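Local coordinates for protein response regulator (Vibrio cholerae O1 biovar El Tor, PDB 7KPO) that probably binds DNA, serving as the DNA-binding domain of the sensor histidine kinase ChiS, at residues T17-Y22 with D78-H83. Residues are numbered along the deposited sequence; the frame is centred on the assembly and turned at random. Where two conformers were deposited one is given.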
ATOM      1  N   THR A  17     -13.829   0.429  10.442  1.00 11.34           N
ATOM      2  CA  THR A  17     -13.393   0.102  11.791  1.00 12.09           C
ATOM      3  C   THR A  17     -11.968  -0.459  11.748  1.00 11.71           C
ATOM      4  O   THR A  17     -11.136  -0.051  12.569  1.00 13.53           O
ATOM      5  CB  THR A  17     -14.359  -0.861  12.490  1.00 13.94           C
ATOM      6  OG1 THR A  17     -14.462  -2.083  11.764  1.00 16.40           O
ATOM      7  CG2 THR A  17     -15.734  -0.259  12.648  1.00 14.14           C
ATOM      8  N   SER A  18     -11.705  -1.359  10.798  0.70 11.50           N
ATOM      9  CA  SER A  18     -10.358  -1.965  10.651  0.70 11.89           C
ATOM     10  C   SER A  18      -9.331  -0.867  10.380  0.70 11.49           C
ATOM     11  O   SER A  18      -8.271  -0.842  11.031  0.70 11.53           O
ATOM     12  CB  SER A  18     -10.335  -2.983   9.532  0.70 12.47           C
ATOM     13  OG  SER A  18     -11.137  -4.111   9.837  0.70 13.43           O
ATOM     14  N   ALA A  19      -9.659   0.024   9.453  1.00 11.03           N
ATOM     15  CA  ALA A  19      -8.716   1.089   9.058  1.00 11.31           C
ATOM     16  C   ALA A  19      -8.432   2.009  10.248  1.00 11.04           C
ATOM     17  O   ALA A  19      -7.269   2.374  10.452  1.00 11.48           O
ATOM     18  CB  ALA A  19      -9.265   1.850   7.882  1.00 11.87           C
ATOM     19  N   LEU A  20      -9.461   2.385  11.005  1.00 11.30           N
ATOM     20  CA  LEU A  20      -9.227   3.296  12.158  1.00 11.95           C
ATOM     21  C   LEU A  20      -8.401   2.601  13.238  1.00 12.30           C
ATOM     22  O   LEU A  20      -7.545   3.260  13.830  1.00 13.55           O
ATOM     23  CB  LEU A  20     -10.559   3.792  12.717  1.00 14.11           C
ATOM     24  CG  LEU A  20     -11.175   4.950  11.945  1.00 17.02           C
ATOM     25  CD1 LEU A  20     -12.580   5.229  12.432  1.00 21.22           C
ATOM     26  CD2 LEU A  20     -10.312   6.200  12.057  1.00 19.02           C
ATOM     27  N   ASN A  21      -8.658   1.325  13.494  1.00 12.04           N
ATOM     28  CA  ASN A  21      -7.865   0.609  14.525  1.00 13.67           C
ATOM     29  C   ASN A  21      -6.393   0.583  14.098  1.00 13.01           C
ATOM     30  O   ASN A  21      -5.510   0.767  14.959  1.00 14.29           O
ATOM     31  CB  ASN A  21      -8.427  -0.790  14.765  1.00 14.91           C
ATOM     32  CG  ASN A  21      -9.830  -0.767  15.333  1.00 17.38           C
ATOM     33  OD1 ASN A  21     -10.283   0.252  15.857  1.00 20.21           O
ATOM     34  ND2 ASN A  21     -10.520  -1.889  15.238  1.00 19.01           N
ATOM     35  N   TYR A  22      -6.144   0.366  12.808  1.00 12.25           N
ATOM     36  CA  TYR A  22      -4.765   0.330  12.263  1.00 11.94           C
ATOM     37  C   TYR A  22      -4.128   1.723  12.372  1.00 12.43           C
ATOM     38  O   TYR A  22      -2.983   1.840  12.826  1.00 13.25           O
ATOM     39  CB  TYR A  22      -4.849  -0.211  10.839  1.00 11.58           C
ATOM     40  CG  TYR A  22      -3.544  -0.318  10.100  1.00 11.57           C
ATOM     41  CD1 TYR A  22      -2.629  -1.314  10.396  1.00 12.63           C
ATOM     42  CD2 TYR A  22      -3.257   0.536   9.052  1.00 12.17           C
ATOM     43  CE1 TYR A  22      -1.443  -1.432   9.689  1.00 12.96           C
ATOM     44  CE2 TYR A  22      -2.079   0.432   8.335  1.00 12.38           C
ATOM     45  CZ  TYR A  22      -1.168  -0.554   8.656  1.00 12.59           C
ATOM     46  OH  TYR A  22      -0.007  -0.642   7.946  1.00 14.46           O
ATOM     47  N   ASP A  78      -7.636   5.029   1.797  1.00 12.29           N
ATOM     48  CA  ASP A  78      -6.414   5.425   1.043  1.00 13.51           C
ATOM     49  C   ASP A  78      -5.515   6.315   1.912  1.00 12.59           C
ATOM     50  O   ASP A  78      -4.292   6.122   1.896  1.00 13.48           O
ATOM     51  CB  ASP A  78      -6.777   6.139  -0.259  1.00 15.18           C
ATOM     52  CG  ASP A  78      -7.406   5.241  -1.312  1.00 17.93           C
ATOM     53  OD1 ASP A  78      -7.347   4.009  -1.149  1.00 19.27           O
ATOM     54  OD2 ASP A  78      -7.967   5.786  -2.278  1.00 21.48           O
ATOM     55  N   TYR A  79      -6.105   7.257   2.645  1.00 12.03           N
ATOM     56  CA  TYR A  79      -5.313   8.182   3.495  1.00 12.09           C
ATOM     57  C   TYR A  79      -4.571   7.389   4.575  1.00 11.30           C
ATOM     58  O   TYR A  79      -3.362   7.597   4.805  1.00 12.81           O
ATOM     59  CB  TYR A  79      -6.219   9.231   4.137  1.00 12.70           C
ATOM     60  CG  TYR A  79      -5.474  10.241   4.966  1.00 13.11           C
ATOM     61  CD1 TYR A  79      -5.157   9.986   6.290  1.00 14.10           C
ATOM     62  CD2 TYR A  79      -5.066  11.446   4.419  1.00 15.22           C
ATOM     63  CE1 TYR A  79      -4.464  10.908   7.053  1.00 15.33           C
ATOM     64  CE2 TYR A  79      -4.372  12.379   5.169  1.00 15.79           C
ATOM     65  CZ  TYR A  79      -4.072  12.109   6.493  1.00 16.66           C
ATOM     66  OH  TYR A  79      -3.391  13.019   7.246  1.00 20.01           O
ATOM     67  N   ILE A  80      -5.295   6.496   5.242  1.00 11.05           N
ATOM     68  CA  ILE A  80      -4.690   5.678   6.330  1.00 11.47           C
ATOM     69  C   ILE A  80      -3.576   4.795   5.749  1.00 11.31           C
ATOM     70  O   ILE A  80      -2.491   4.740   6.358  1.00 12.79           O
ATOM     71  CB  ILE A  80      -5.797   4.912   7.073  1.00 11.34           C
ATOM     72  CG1 ILE A  80      -6.645   5.920   7.858  1.00 11.71           C
ATOM     73  CG2 ILE A  80      -5.210   3.826   7.960  1.00 12.02           C
ATOM     74  CD1 ILE A  80      -7.934   5.373   8.418  1.00 12.46           C
ATOM     75  N   LEU A  81      -3.802   4.171   4.592  1.00 12.39           N
ATOM     76  CA  LEU A  81      -2.754   3.300   3.988  1.00 13.34           C
ATOM     77  C   LEU A  81      -1.573   4.156   3.488  1.00 13.26           C
ATOM     78  O   LEU A  81      -0.424   3.669   3.521  1.00 15.63           O
ATOM     79  CB  LEU A  81      -3.385   2.459   2.872  1.00 12.89           C
ATOM     80  CG  LEU A  81      -4.357   1.371   3.339  1.00 13.76           C
ATOM     81  CD1 LEU A  81      -5.094   0.757   2.158  1.00 14.68           C
ATOM     82  CD2 LEU A  81      -3.632   0.296   4.142  1.00 16.32           C
ATOM     83  N   GLU A  82      -1.828   5.402   3.087  1.00 13.89           N
ATOM     84  CA  GLU A  82      -0.758   6.320   2.610  0.70 16.07           C
ATOM     85  C   GLU A  82       0.175   6.680   3.775  1.00 16.04           C
ATOM     86  O   GLU A  82       1.397   6.759   3.551  1.00 18.84           O
ATOM     87  CB  GLU A  82      -1.380   7.599   2.040  0.70 18.69           C
ATOM     88  CG  GLU A  82      -0.370   8.632   1.568  0.70 23.85           C
ATOM     89  CD  GLU A  82       0.459   8.223   0.364  0.70 28.52           C
ATOM     90  OE1 GLU A  82       0.004   7.350  -0.401  0.70 35.31           O
ATOM     91  OE2 GLU A  82       1.566   8.770   0.202  0.70 39.33           O
ATOM     92  N   HIS A  83      -0.397   6.873   4.965  1.00 13.78           N
ATOM     93  CA  HIS A  83       0.383   7.333   6.146  1.00 15.58           C
ATOM     94  C   HIS A  83       0.829   6.201   7.075  1.00 15.82           C
ATOM     95  O   HIS A  83       1.725   6.454   7.894  1.00 20.60           O
ATOM     96  CB  HIS A  83      -0.439   8.392   6.889  1.00 16.43           C
ATOM     97  CG  HIS A  83      -0.592   9.645   6.094  1.00 18.63           C
ATOM     98  ND1 HIS A  83       0.364  10.641   6.110  1.00 25.08           N
ATOM     99  CD2 HIS A  83      -1.547  10.052   5.229  1.00 18.20           C
ATOM    100  CE1 HIS A  83      -0.008  11.617   5.307  1.00 26.63           C
ATOM    101  NE2 HIS A  83      -1.174  11.283   4.756  1.00 22.43           N
TER
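The hydroxyl OH of Tyr22, a residue that touches Ile80 across the contact, is gripped beyond the two segments by a hydrogen bond with Glu86 O and a weak one with Cys84 O, backbone carbonyl oxygens just past the end of helix 70-83. Polar bonding thus falls at the far end of the ring, and the interface itself, which has no hydrogen bond across it, illustrates how two nearly parallel helices can meet largely through one branched side chain. The short axes cross at 29° and come within 9.9 Å, with Ala19 facing Ile80; beside the small methyl of Ala19, the isoleucine comes close to the opposite backbone. Its CG2 lies 3.5 Å from Ala19 O. With CG1 anti to the carbonyl carbon (chi1 -69°), Ile80 CD1 goes to Ala19 CB at 3.8 Å and, more loosely, to Leu20 CD2 at 4.4 Å, while CG2 lies between Ala19 O and the tyrosine. Tyr22 holds CG anti to its own N (chi1 180°), which brings the ring edge to Ile80: CG2 lies near the ring plane, 4.0 Å from Tyr22 CD2. Leu81 CD2 approaches Tyr22 CE2 obliquely, at 4.5 Å. Every touching residue is buried, as expected of a hydrophobic core between helices 2-27 and 70-83. Phe34 of helix 31-38 packs on both Leu20 and Ile80, whereas helix 89-106 meets Tyr22 through Arg91 and Ile94 and Leu81 through Arg98.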